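PDB 4GNX: putative uncharacterized protein from Ustilago maydis, which probably serves as the small OB-fold subunit of the heterotrimeric replication protein A, which binds single-stranded DNA. Local coordinates for residues L35-S40 / V45-T50; S11-Y16 / G65-A70; S58-V63 / V91-V96; P51-S56 / N77-F82. One frame throughout, in Å; residues are numbered along the deposited sequence.

Followed from the N terminus, the chain first sets down the 11-16 turn of contact 2, whose partner 65-70 arrives only after most of the barrel has been built. Within that span contact 1 (35-40/45-50) opens and closes as a tight hairpin. Contact 4 opens next, at 51-56, and contact 3 at 58-63; both are still open when contact 2 closes, so both cross it. Contact 4 then closes at 77-82 and contact 3 at 91-96, the two crossing each other as well. Contacts 1, 2 and 4 tie together strands and loops of one curled sheet, whereas contact 3 joins that sheet to helix 93-104.

Contact 1: L35-S40 / V45-T50; sequences LLMQTS and VEIAMT
Leu35 and Ile47 exchange a pair of backbone hydrogen bonds, Leu35 N to Ile47 O and Ile47 N to Leu35 O, each 2.8 Å long and the second nearly straight at 170°. Two residues on, the pattern returns: Met37 N donates to Val45 O at 3.1 Å and Val45 N to Met37 O at 2.9 Å, the latter noticeably bent at 133°. Between these two hydrogen-bonded pairs lies the non-hydrogen-bonded pair Leu36 and Glu46, whose side chains leave by the opposite face of the sheet. This is the antiparallel hairpin of strands 34-39 and 44-48, the second and third main strands of an OB-fold barrel, and its inner face carries Leu35, Met37, Val45 and Ile47. Leu35 and Ile47 run alongside each other on that face, with CD2 of Leu35 against CG1 of Ile47. Met37 runs out extended and then bends at its last torsion (chi3 -65°), a turn that lays its CE on Ile47 CD1 at 3.7 Å and close to Val61 and Val63 of strand 60-68. Met49, just past the strand, folds twice along its chain, and its CE comes back over Leu35, 3.5 Å from Leu35 CB. At the other end Thr39 sets OG1 beside Val45 CG2, while that hydroxyl is hydrogen-bonded to Gly43 O in the hairpin turn.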
loop_
_atom_site.group_PDB
_atom_site.type_symbol
_atom_site.label_atom_id
_atom_site.label_comp_id
_atom_site.label_asym_id
_atom_site.label_seq_id
_atom_site.Cartn_x
_atom_site.Cartn_y
_atom_site.Cartn_z
ATOM N N LEU A 35 -2.076 -35.779 9.270
ATOM C CA LEU A 35 -1.170 -34.749 8.812
ATOM C C LEU A 35 -0.770 -33.902 9.995
ATOM O O LEU A 35 -1.622 -33.522 10.807
ATOM C CB LEU A 35 -1.890 -33.859 7.805
ATOM C CG LEU A 35 -1.274 -32.497 7.511
ATOM C CD1 LEU A 35 -0.013 -32.668 6.687
ATOM C CD2 LEU A 35 -2.254 -31.599 6.782
ATOM N N LEU A 36 0.516 -33.592 10.096
ATOM C CA LEU A 36 0.949 -32.598 11.063
ATOM C C LEU A 36 1.264 -31.273 10.373
ATOM O O LEU A 36 2.099 -31.201 9.460
ATOM C CB LEU A 36 2.125 -33.081 11.902
ATOM C CG LEU A 36 2.309 -32.312 13.216
ATOM C CD1 LEU A 36 1.055 -32.356 14.077
ATOM C CD2 LEU A 36 3.491 -32.870 13.987
ATOM N N MET A 37 0.589 -30.226 10.835
ATOM C CA MET A 37 0.655 -28.922 10.211
ATOM C C MET A 37 1.159 -27.829 11.166
ATOM O O MET A 37 0.765 -27.780 12.336
ATOM C CB MET A 37 -0.734 -28.580 9.716
ATOM C CG MET A 37 -0.807 -27.285 8.952
ATOM S SD MET A 37 -2.501 -26.741 8.690
ATOM C CE MET A 37 -3.087 -28.068 7.632
ATOM N N GLN A 38 2.038 -26.961 10.659
ATOM C CA GLN A 38 2.445 -25.758 11.379
ATOM C C GLN A 38 1.608 -24.552 10.924
ATOM O O GLN A 38 1.474 -24.302 9.734
ATOM C CB GLN A 38 3.950 -25.513 11.215
ATOM C CG GLN A 38 4.420 -24.140 11.670
ATOM C CD GLN A 38 5.863 -24.118 12.122
ATOM O OE1 GLN A 38 6.684 -24.919 11.670
ATOM N NE2 GLN A 38 6.181 -23.201 13.027
ATOM N N THR A 39 1.055 -23.821 11.891
ATOM C CA THR A 39 0.201 -22.670 11.638
ATOM C C THR A 39 0.962 -21.347 11.714
ATOM O O THR A 39 2.034 -21.298 12.304
ATOM C CB THR A 39 -0.954 -22.596 12.649
ATOM O OG1 THR A 39 -1.397 -23.902 12.963
ATOM C CG2 THR A 39 -2.109 -21.919 12.010
ATOM N N SER A 40 0.391 -20.289 11.122
ATOM C CA SER A 40 0.871 -18.914 11.271
ATOM C C SER A 40 1.093 -18.568 12.729
ATOM O O SER A 40 1.956 -17.772 13.075
ATOM C CB SER A 40 -0.150 -17.946 10.683
ATOM O OG SER A 40 -1.417 -18.087 11.304
ATOM N N VAL A 45 -0.758 -28.688 14.627
ATOM C CA VAL A 45 -2.157 -29.140 14.619
ATOM C C VAL A 45 -2.233 -30.506 13.941
ATOM O O VAL A 45 -1.658 -30.699 12.858
ATOM C CB VAL A 45 -3.091 -28.165 13.852
ATOM C CG1 VAL A 45 -4.512 -28.700 13.789
ATOM C CG2 VAL A 45 -3.129 -26.812 14.517
ATOM N N GLU A 46 -2.955 -31.439 14.569
ATOM C CA GLU A 46 -3.092 -32.800 14.054
ATOM C C GLU A 46 -4.353 -32.862 13.196
ATOM O O GLU A 46 -5.443 -32.568 13.682
ATOM C CB GLU A 46 -3.208 -33.760 15.226
ATOM C CG GLU A 46 -2.166 -34.866 15.279
ATOM C CD GLU A 46 -2.218 -35.654 16.591
ATOM O OE1 GLU A 46 -3.329 -35.869 17.129
ATOM O OE2 GLU A 46 -1.149 -36.067 17.096
ATOM N N ILE A 47 -4.217 -33.217 11.918
ATOM C CA ILE A 47 -5.387 -33.299 11.027
ATOM C C ILE A 47 -5.638 -34.731 10.541
ATOM O O ILE A 47 -4.731 -35.400 10.056
ATOM C CB ILE A 47 -5.248 -32.383 9.793
ATOM C CG1 ILE A 47 -4.558 -31.059 10.153
ATOM C CG2 ILE A 47 -6.610 -32.172 9.131
ATOM C CD1 ILE A 47 -5.405 -29.823 9.936
ATOM N N ALA A 48 -6.872 -35.194 10.688
ATOM C CA ALA A 48 -7.262 -36.515 10.232
ATOM C C ALA A 48 -7.741 -36.358 8.808
ATOM O O ALA A 48 -8.711 -35.645 8.533
ATOM C CB ALA A 48 -8.348 -37.111 11.116
ATOM N N MET A 49 -7.040 -37.026 7.905
ATOM C CA MET A 49 -7.202 -36.833 6.484
ATOM C C MET A 49 -8.154 -37.851 5.842
ATOM O O MET A 49 -8.211 -39.018 6.249
ATOM C CB MET A 49 -5.813 -36.899 5.842
ATOM C CG MET A 49 -5.584 -35.959 4.667
ATOM S SD MET A 49 -5.935 -34.209 4.957
ATOM C CE MET A 49 -5.112 -33.990 6.536
ATOM N N THR A 50 -8.905 -37.379 4.845
ATOM C CA THR A 50 -9.701 -38.214 3.941
ATOM C C THR A 50 -8.816 -39.261 3.241
ATOM O O THR A 50 -7.654 -38.990 2.931
ATOM C CB THR A 50 -10.434 -37.317 2.904
ATOM O OG1 THR A 50 -11.528 -36.668 3.542
ATOM C CG2 THR A 50 -11.005 -38.094 1.738
#

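Contact 2: S11-Y16 / G65-A70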
loop_
_atom_site.group_PDB
_atom_site.type_symbol
_atom_site.label_atom_id
_atom_site.label_comp_id
_atom_site.label_asym_id
_atom_site.label_seq_id
_atom_site.Cartn_x
_atom_site.Cartn_y
_atom_site.Cartn_z
ATOM N N SER A 11 -4.443 -21.475 18.058
ATOM C CA SER A 11 -4.827 -21.025 19.372
ATOM C C SER A 11 -6.318 -20.747 19.440
ATOM O O SER A 11 -6.882 -20.654 20.513
ATOM C CB SER A 11 -4.035 -19.793 19.766
ATOM O OG SER A 11 -4.809 -18.650 19.505
ATOM N N MET A 12 -6.957 -20.630 18.294
ATOM C CA MET A 12 -8.385 -20.386 18.248
ATOM C C MET A 12 -9.212 -21.667 18.239
ATOM O O MET A 12 -10.431 -21.623 18.313
ATOM C CB MET A 12 -8.730 -19.520 17.047
ATOM C CG MET A 12 -8.144 -18.124 17.162
ATOM S SD MET A 12 -8.181 -17.115 15.664
ATOM C CE MET A 12 -9.942 -16.877 15.402
ATOM N N LEU A 13 -8.559 -22.817 18.167
ATOM C CA LEU A 13 -9.296 -24.079 18.134
ATOM C C LEU A 13 -10.331 -24.195 19.241
ATOM O O LEU A 13 -11.481 -24.485 18.955
ATOM C CB LEU A 13 -8.354 -25.278 18.183
ATOM C CG LEU A 13 -7.440 -25.396 16.965
ATOM C CD1 LEU A 13 -6.366 -26.407 17.276
ATOM C CD2 LEU A 13 -8.185 -25.793 15.705
ATOM N N GLY A 14 -9.931 -23.941 20.487
ATOM C CA GLY A 14 -10.843 -23.982 21.627
ATOM C C GLY A 14 -12.174 -23.281 21.411
ATOM O O GLY A 14 -13.205 -23.740 21.902
ATOM N N GLN A 15 -12.162 -22.185 20.655
ATOM C CA GLN A 15 -13.377 -21.396 20.413
ATOM C C GLN A 15 -14.335 -22.004 19.384
ATOM O O GLN A 15 -15.417 -21.454 19.132
ATOM C CB GLN A 15 -13.025 -19.978 19.962
ATOM C CG GLN A 15 -12.011 -19.254 20.830
ATOM C CD GLN A 15 -11.369 -18.073 20.107
ATOM O OE1 GLN A 15 -12.052 -17.272 19.461
ATOM N NE2 GLN A 15 -10.044 -17.960 20.215
ATOM N N TYR A 16 -13.930 -23.104 18.757
ATOM C CA TYR A 16 -14.771 -23.713 17.736
ATOM C C TYR A 16 -14.950 -25.232 17.887
ATOM O O TYR A 16 -15.069 -25.950 16.908
ATOM C CB TYR A 16 -14.285 -23.347 16.327
ATOM C CG TYR A 16 -14.253 -21.853 16.035
ATOM C CD1 TYR A 16 -13.104 -21.106 16.267
ATOM C CD2 TYR A 16 -15.368 -21.198 15.517
ATOM C CE1 TYR A 16 -13.074 -19.750 16.011
ATOM C CE2 TYR A 16 -15.349 -19.849 15.255
ATOM C CZ TYR A 16 -14.199 -19.133 15.499
ATOM O OH TYR A 16 -14.166 -17.782 15.225
ATOM N N GLY A 65 -12.099 -28.043 7.810
ATOM C CA GLY A 65 -12.335 -29.186 8.673
ATOM C C GLY A 65 -13.130 -28.858 9.900
ATOM O O GLY A 65 -13.366 -27.691 10.208
ATOM N N LYS A 66 -13.537 -29.896 10.603
ATOM C CA LYS A 66 -14.353 -29.747 11.784
ATOM C C LYS A 66 -13.479 -30.027 12.999
ATOM O O LYS A 66 -12.794 -31.061 13.054
ATOM C CB LYS A 66 -15.536 -30.699 11.675
ATOM C CG LYS A 66 -16.041 -31.336 12.951
ATOM C CD LYS A 66 -17.464 -30.917 13.250
ATOM C CE LYS A 66 -18.138 -31.952 14.131
ATOM N NZ LYS A 66 -18.912 -32.910 13.305
ATOM N N VAL A 67 -13.483 -29.095 13.957
ATOM C CA VAL A 67 -12.672 -29.221 15.169
ATOM C C VAL A 67 -13.200 -30.329 16.103
ATOM O O VAL A 67 -14.382 -30.327 16.451
ATOM C CB VAL A 67 -12.616 -27.888 15.941
ATOM C CG1 VAL A 67 -11.581 -27.943 17.044
ATOM C CG2 VAL A 67 -12.277 -26.747 15.014
ATOM N N SER A 68 -12.328 -31.258 16.512
ATOM C CA SER A 68 -12.736 -32.397 17.349
ATOM C C SER A 68 -12.599 -32.127 18.829
ATOM O O SER A 68 -11.586 -31.568 19.260
ATOM C CB SER A 68 -11.909 -33.633 17.021
ATOM O OG SER A 68 -12.063 -33.991 15.668
ATOM N N ASP A 69 -13.599 -32.565 19.602
ATOM C CA ASP A 69 -13.604 -32.439 21.079
ATOM C C ASP A 69 -12.659 -33.392 21.852
ATOM O O ASP A 69 -13.076 -34.420 22.420
ATOM C CB ASP A 69 -15.030 -32.462 21.668
ATOM C CG ASP A 69 -15.997 -33.311 20.862
ATOM O OD1 ASP A 69 -16.878 -33.953 21.476
ATOM O OD2 ASP A 69 -15.889 -33.328 19.619
ATOM N N ALA A 70 -11.375 -33.023 21.838
ATOM C CA ALA A 70 -10.356 -33.523 22.774
ATOM C C ALA A 70 -9.374 -32.368 23.077
ATOM O O ALA A 70 -9.061 -32.094 24.245
ATOM C CB ALA A 70 -9.638 -34.748 22.215
#
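Leu13 and Tyr16 close over Val67 at one end of the OB barrel, where the turn leading from strand 7-8 to strand 20-31 meets the far part of strand 60-68. The apolar part is one valine that touches two side chains of the turn. CD2 of Leu13 reaches CG1 of Val67 at 4.2 Å, and CB of Tyr16 lies just as far from Val67 CG2. This division follows from the valine torsion: CG1 stands anti to the backbone N of Val67 (chi1 -170°), which leaves CG2 beside that N, next to Tyr16. The phenol ring of Tyr16 leads off from the contact, leaving only the base of the side chain to touch the strand; Leu13 also packs on Ile8 and Phe74, and Val67 on Val21.

No hydrogen bond joins the two segments. Within the turn, Gln15 N is bonded to Met12 O, and Tyr16 N to Leu13 O at 2.8 Å, which fixes the short 3-10 turn. Strand 60-68 is tied separately, through backbone bonds of Val67 to Gly18 and Gln19.

What remains is carbonyl against hydrocarbon: Leu13 O is 4.0 Å from Val67 CG1, and Tyr16 O comes down beside Val67 CB at 3.3 Å.

Contact 3: S58-V63 / V91-V96; sequences STFVEV and VDLTLV
A CH-pi contact near the surface joins the start of strand 60-68 to the residues that lead into helix 93-104, and it rests on one aromatic ring. Phe60 leaves its strand toward the other segment, and with CG anti to the carbonyl carbon (chi1 -61°) its ring presents one face to Val91. Val91 CB stands 3.5 Å from the centroid of the Phe60 ring and 15° off the ring normal. The two methyls of Val91 spread from there: CG2 lies over the root of the ring, 3.6 Å from Phe60 CG, and CG1 is 3.7 Å from Phe60 CD2. Leu93 comes from a different direction. Its CD2 meets the ring edge, close to the ring plane and 3.9 Å from Phe60 CE2, so that face and edge are held by residues two apart in the chain.

Between them Asp92, which takes no part in the packing, is the N-cap of the helix. Leu95 N donates to Asp92 OD1 at 3.1 Å along a nearly straight line (171°), meeting the oxygen from well above the carboxylate plane. The backbone continues the pattern with Val96 N bonded to Asp92 O at 3.1 Å.

On the barrel side, Phe60 also packs on Phe82 and Lys26, and its N is hydrogen-bonded to Thr83 OG1. The helix begun here turns Leu95 and Val96 onto Leu125 and Met121 of a neighbouring subunit, with Ala430 of the third chain also against Leu95, consistent with the three-helix bundle that joins the RPA subunits beside their OB barrels.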
loop_
_atom_site.group_PDB
_atom_site.type_symbol
_atom_site.label_atom_id
_atom_site.label_comp_id
_atom_site.label_asym_id
_atom_site.label_seq_id
_atom_site.Cartn_x
_atom_site.Cartn_y
_atom_site.Cartn_z
ATOM N N SER A 58 3.173 -31.784 -1.149
ATOM C CA SER A 58 2.814 -30.356 -1.154
ATOM C C SER A 58 3.228 -29.606 0.118
ATOM O O SER A 58 3.227 -30.169 1.207
ATOM C CB SER A 58 1.315 -30.190 -1.382
ATOM O OG SER A 58 0.607 -30.321 -0.175
ATOM N N THR A 59 3.555 -28.326 -0.015
ATOM C CA THR A 59 4.257 -27.643 1.057
ATOM C C THR A 59 3.282 -26.951 2.012
ATOM O O THR A 59 3.264 -27.236 3.211
ATOM C CB THR A 59 5.320 -26.660 0.515
ATOM O OG1 THR A 59 5.778 -27.087 -0.777
ATOM C CG2 THR A 59 6.503 -26.574 1.461
ATOM N N PHE A 60 2.471 -26.046 1.481
ATOM C CA PHE A 60 1.453 -25.419 2.300
ATOM C C PHE A 60 0.108 -25.875 1.857
ATOM O O PHE A 60 -0.128 -26.091 0.680
ATOM C CB PHE A 60 1.506 -23.915 2.218
ATOM C CG PHE A 60 2.792 -23.329 2.700
ATOM C CD1 PHE A 60 3.926 -23.319 1.883
ATOM C CD2 PHE A 60 2.872 -22.757 3.959
ATOM C CE1 PHE A 60 5.112 -22.759 2.313
ATOM C CE2 PHE A 60 4.055 -22.184 4.392
ATOM C CZ PHE A 60 5.177 -22.191 3.571
ATOM N N VAL A 61 -0.788 -25.989 2.818
ATOM C CA VAL A 61 -2.087 -26.548 2.547
ATOM C C VAL A 61 -3.188 -25.743 3.244
ATOM O O VAL A 61 -2.936 -25.129 4.286
ATOM C CB VAL A 61 -2.075 -28.008 2.997
ATOM C CG1 VAL A 61 -2.057 -28.091 4.516
ATOM C CG2 VAL A 61 -3.251 -28.749 2.411
ATOM N N GLU A 62 -4.385 -25.698 2.656
ATOM C CA GLU A 62 -5.546 -25.083 3.339
ATOM C C GLU A 62 -6.599 -26.131 3.602
ATOM O O GLU A 62 -7.148 -26.714 2.666
ATOM C CB GLU A 62 -6.170 -23.913 2.555
ATOM C CG GLU A 62 -7.264 -23.185 3.333
ATOM C CD GLU A 62 -8.095 -22.224 2.480
ATOM O OE1 GLU A 62 -9.108 -22.661 1.874
ATOM O OE2 GLU A 62 -7.764 -21.008 2.417
ATOM N N VAL A 63 -6.888 -26.363 4.878
ATOM C CA VAL A 63 -7.871 -27.397 5.235
ATOM C C VAL A 63 -9.170 -26.787 5.675
ATOM O O VAL A 63 -9.164 -25.879 6.511
ATOM C CB VAL A 63 -7.401 -28.268 6.401
ATOM C CG1 VAL A 63 -8.510 -29.230 6.790
ATOM C CG2 VAL A 63 -6.113 -28.977 6.033
ATOM N N VAL A 91 3.989 -19.563 0.216
ATOM C CA VAL A 91 3.001 -18.935 1.116
ATOM C C VAL A 91 3.714 -18.125 2.195
ATOM O O VAL A 91 4.689 -18.606 2.754
ATOM C CB VAL A 91 2.157 -20.016 1.829
ATOM C CG1 VAL A 91 1.453 -19.450 3.040
ATOM C CG2 VAL A 91 1.138 -20.647 0.894
ATOM N N ASP A 92 3.257 -16.909 2.480
ATOM C CA ASP A 92 3.865 -16.067 3.512
ATOM C C ASP A 92 3.076 -16.146 4.800
ATOM O O ASP A 92 2.073 -15.450 4.963
ATOM C CB ASP A 92 3.923 -14.603 3.073
ATOM C CG ASP A 92 4.549 -13.686 4.145
ATOM O OD1 ASP A 92 4.615 -14.121 5.326
ATOM O OD2 ASP A 92 4.976 -12.540 3.809
ATOM N N LEU A 93 3.568 -16.949 5.735
ATOM C CA LEU A 93 2.876 -17.216 7.000
ATOM C C LEU A 93 2.645 -16.008 7.913
ATOM O O LEU A 93 1.607 -15.938 8.566
ATOM C CB LEU A 93 3.573 -18.347 7.761
ATOM C CG LEU A 93 2.822 -19.683 7.851
ATOM C CD1 LEU A 93 1.867 -19.951 6.691
ATOM C CD2 LEU A 93 3.789 -20.845 8.018
ATOM N N THR A 94 3.589 -15.069 7.941
ATOM C CA THR A 94 3.416 -13.840 8.691
ATOM C C THR A 94 2.253 -13.035 8.117
ATOM O O THR A 94 1.421 -12.498 8.863
ATOM C CB THR A 94 4.689 -12.984 8.667
ATOM O OG1 THR A 94 5.789 -13.746 9.165
ATOM C CG2 THR A 94 4.529 -11.759 9.530
ATOM N N LEU A 95 2.178 -12.956 6.790
ATOM C CA LEU A 95 1.032 -12.321 6.172
ATOM C C LEU A 95 -0.215 -12.996 6.687
ATOM O O LEU A 95 -1.172 -12.322 7.081
ATOM C CB LEU A 95 1.082 -12.416 4.647
ATOM C CG LEU A 95 -0.114 -11.815 3.884
ATOM C CD1 LEU A 95 -0.693 -10.592 4.581
ATOM C CD2 LEU A 95 0.319 -11.465 2.467
ATOM N N VAL A 96 -0.193 -14.324 6.703
ATOM C CA VAL A 96 -1.366 -15.079 7.083
ATOM C C VAL A 96 -1.791 -14.767 8.520
ATOM O O VAL A 96 -2.999 -14.637 8.797
ATOM C CB VAL A 96 -1.165 -16.597 6.891
ATOM C CG1 VAL A 96 -2.350 -17.362 7.473
ATOM C CG2 VAL A 96 -0.999 -16.918 5.410
#

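Contact 4: P51-S56 / N77-F82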
loop_
_atom_site.group_PDB
_atom_site.type_symbol
_atom_site.label_atom_id
_atom_site.label_comp_id
_atom_site.label_asym_id
_atom_site.label_seq_id
_atom_site.Cartn_x
_atom_site.Cartn_y
_atom_site.Cartn_z
ATOM N N PRO A 51 -9.356 -40.469 3.013
ATOM C CA PRO A 51 -8.678 -41.516 2.249
ATOM C C PRO A 51 -7.962 -41.032 0.980
ATOM O O PRO A 51 -6.789 -41.346 0.770
ATOM C CB PRO A 51 -9.817 -42.469 1.892
ATOM C CG PRO A 51 -10.770 -42.326 3.027
ATOM C CD PRO A 51 -10.568 -40.986 3.667
ATOM N N ASP A 52 -8.657 -40.280 0.138
ATOM C CA ASP A 52 -8.001 -39.700 -1.029
ATOM C C ASP A 52 -7.445 -38.309 -0.725
ATOM O O ASP A 52 -8.193 -37.322 -0.650
ATOM C CB ASP A 52 -8.914 -39.690 -2.264
ATOM C CG ASP A 52 -10.365 -39.376 -1.933
ATOM O OD1 ASP A 52 -10.658 -38.290 -1.381
ATOM O OD2 ASP A 52 -11.214 -40.232 -2.257
ATOM N N SER A 53 -6.130 -38.255 -0.519
ATOM C CA SER A 53 -5.405 -36.996 -0.341
ATOM C C SER A 53 -3.925 -37.216 -0.646
ATOM O O SER A 53 -3.304 -38.109 -0.072
ATOM C CB SER A 53 -5.602 -36.455 1.071
ATOM O OG SER A 53 -6.974 -36.174 1.311
ATOM N N ASP A 54 -3.380 -36.428 -1.576
ATOM C CA ASP A 54 -1.953 -36.518 -1.941
ATOM C C ASP A 54 -1.144 -35.373 -1.324
ATOM O O ASP A 54 -0.152 -34.897 -1.901
ATOM C CB ASP A 54 -1.744 -36.618 -3.470
ATOM C CG ASP A 54 -2.231 -35.377 -4.239
ATOM O OD1 ASP A 54 -2.303 -35.459 -5.491
ATOM O OD2 ASP A 54 -2.535 -34.328 -3.617
ATOM N N VAL A 55 -1.597 -34.947 -0.144
ATOM C CA VAL A 55 -0.950 -33.922 0.674
ATOM C C VAL A 55 0.568 -34.126 0.782
ATOM O O VAL A 55 1.332 -33.167 0.736
ATOM C CB VAL A 55 -1.596 -33.861 2.085
ATOM C CG1 VAL A 55 -0.780 -33.007 3.038
ATOM C CG2 VAL A 55 -3.022 -33.332 2.014
ATOM N N SER A 56 0.999 -35.378 0.896
ATOM C CA SER A 56 2.423 -35.712 0.981
ATOM C C SER A 56 3.331 -34.851 0.074
ATOM O O SER A 56 4.383 -34.381 0.517
ATOM C CB SER A 56 2.654 -37.216 0.739
ATOM O OG SER A 56 1.870 -37.699 -0.341
ATOM N N ASN A 77 -12.601 -32.082 5.943
ATOM C CA ASN A 77 -13.679 -32.200 4.969
ATOM C C ASN A 77 -13.057 -32.048 3.576
ATOM O O ASN A 77 -13.109 -32.969 2.760
ATOM C CB ASN A 77 -14.805 -31.174 5.237
ATOM C CG ASN A 77 -15.649 -31.496 6.505
ATOM O OD1 ASN A 77 -15.836 -32.665 6.888
ATOM N ND2 ASN A 77 -16.190 -30.452 7.139
ATOM N N GLN A 78 -12.424 -30.897 3.330
ATOM C CA GLN A 78 -11.777 -30.604 2.045
ATOM C C GLN A 78 -10.374 -30.089 2.226
ATOM O O GLN A 78 -9.988 -29.693 3.307
ATOM C CB GLN A 78 -12.580 -29.610 1.205
ATOM C CG GLN A 78 -13.618 -30.264 0.300
ATOM C CD GLN A 78 -13.037 -31.087 -0.873
ATOM O OE1 GLN A 78 -13.618 -31.118 -1.976
ATOM N NE2 GLN A 78 -11.904 -31.777 -0.637
ATOM N N ILE A 79 -9.593 -30.106 1.162
ATOM C CA ILE A 79 -8.203 -29.683 1.269
ATOM C C ILE A 79 -7.714 -28.995 -0.029
ATOM O O ILE A 79 -7.963 -29.487 -1.137
ATOM C CB ILE A 79 -7.268 -30.866 1.672
ATOM C CG1 ILE A 79 -7.694 -31.556 2.998
ATOM C CG2 ILE A 79 -5.836 -30.380 1.780
ATOM C CD1 ILE A 79 -8.514 -32.845 2.868
ATOM N N ARG A 80 -7.008 -27.872 0.143
ATOM C CA ARG A 80 -6.476 -27.035 -0.936
ATOM C C ARG A 80 -4.927 -26.941 -0.968
ATOM O O ARG A 80 -4.310 -26.626 0.037
ATOM C CB ARG A 80 -7.046 -25.630 -0.763
ATOM C CG ARG A 80 -7.700 -25.041 -1.997
ATOM C CD ARG A 80 -6.864 -25.206 -3.276
ATOM N NE ARG A 80 -6.722 -26.615 -3.710
ATOM C CZ ARG A 80 -6.514 -27.042 -4.961
ATOM N NH1 ARG A 80 -6.431 -26.198 -5.990
ATOM N NH2 ARG A 80 -6.405 -28.347 -5.177
ATOM N N GLU A 81 -4.300 -27.170 -2.117
ATOM C CA GLU A 81 -2.840 -27.046 -2.253
ATOM C C GLU A 81 -2.360 -25.590 -2.445
ATOM O O GLU A 81 -3.176 -24.727 -2.750
ATOM C CB GLU A 81 -2.394 -27.892 -3.443
ATOM C CG GLU A 81 -1.054 -28.583 -3.264
ATOM C CD GLU A 81 0.080 -27.587 -3.234
ATOM O OE1 GLU A 81 0.358 -26.973 -4.292
ATOM O OE2 GLU A 81 0.669 -27.396 -2.146
ATOM N N PHE A 82 -1.055 -25.316 -2.259
ATOM C CA PHE A 82 -0.412 -24.025 -2.684
ATOM C C PHE A 82 1.011 -24.092 -3.249
ATOM O O PHE A 82 1.203 -24.437 -4.404
ATOM C CB PHE A 82 -0.358 -23.027 -1.558
ATOM C CG PHE A 82 -1.542 -23.050 -0.691
ATOM C CD1 PHE A 82 -1.403 -23.119 0.657
ATOM C CD2 PHE A 82 -2.800 -22.971 -1.227
ATOM C CE1 PHE A 82 -2.496 -23.109 1.480
ATOM C CE2 PHE A 82 -3.913 -22.972 -0.420
ATOM C CZ PHE A 82 -3.754 -23.045 0.942
#
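Ser53 and Val55, in the loop that follows strand 44-48, both come down on Ile79 of the segment 77-82. At Asn77 the chain turns a corner, and a classic beta bulge sets both Asn77 and Gln78 opposite Thr64. Ile79 comes next and leaves the strand toward the loop. Its CG1 branch lies beside the backbone N (chi1 -56°) and ends in CD1, 4.0 Å from Ser53 OG, while the other branch, CG2, meets Val55 CG2 at 4.1 Å. The Val55 and Ile79 side chains cross at about a right angle. Val55 splits its methyls: with CG2 given to Ile79, CG1 lies against Leu35 of the hairpin. Ser53 OG, for its part, is turned back on its own loop, bonded to Asp52 O in a poor geometry whose details are doubtful, and weakly to Thr50 O. The backbone O of Ile79 accepts from Asn88 ND2 of a neighbouring subunit. Arg80 then pairs with Glu62 of strand 60-68 through the backbone, and past Glu81 the Phe82 ring packs on Phe60 and meets Tyr117 of the same neighbour, planes at about 30°. OB folds join the third and fourth main strands by a connection that often holds a helix packed at one end of the barrel; here it is a loop with a short 3-10 turn at Val55, resting on Ile79 of strand 73-81.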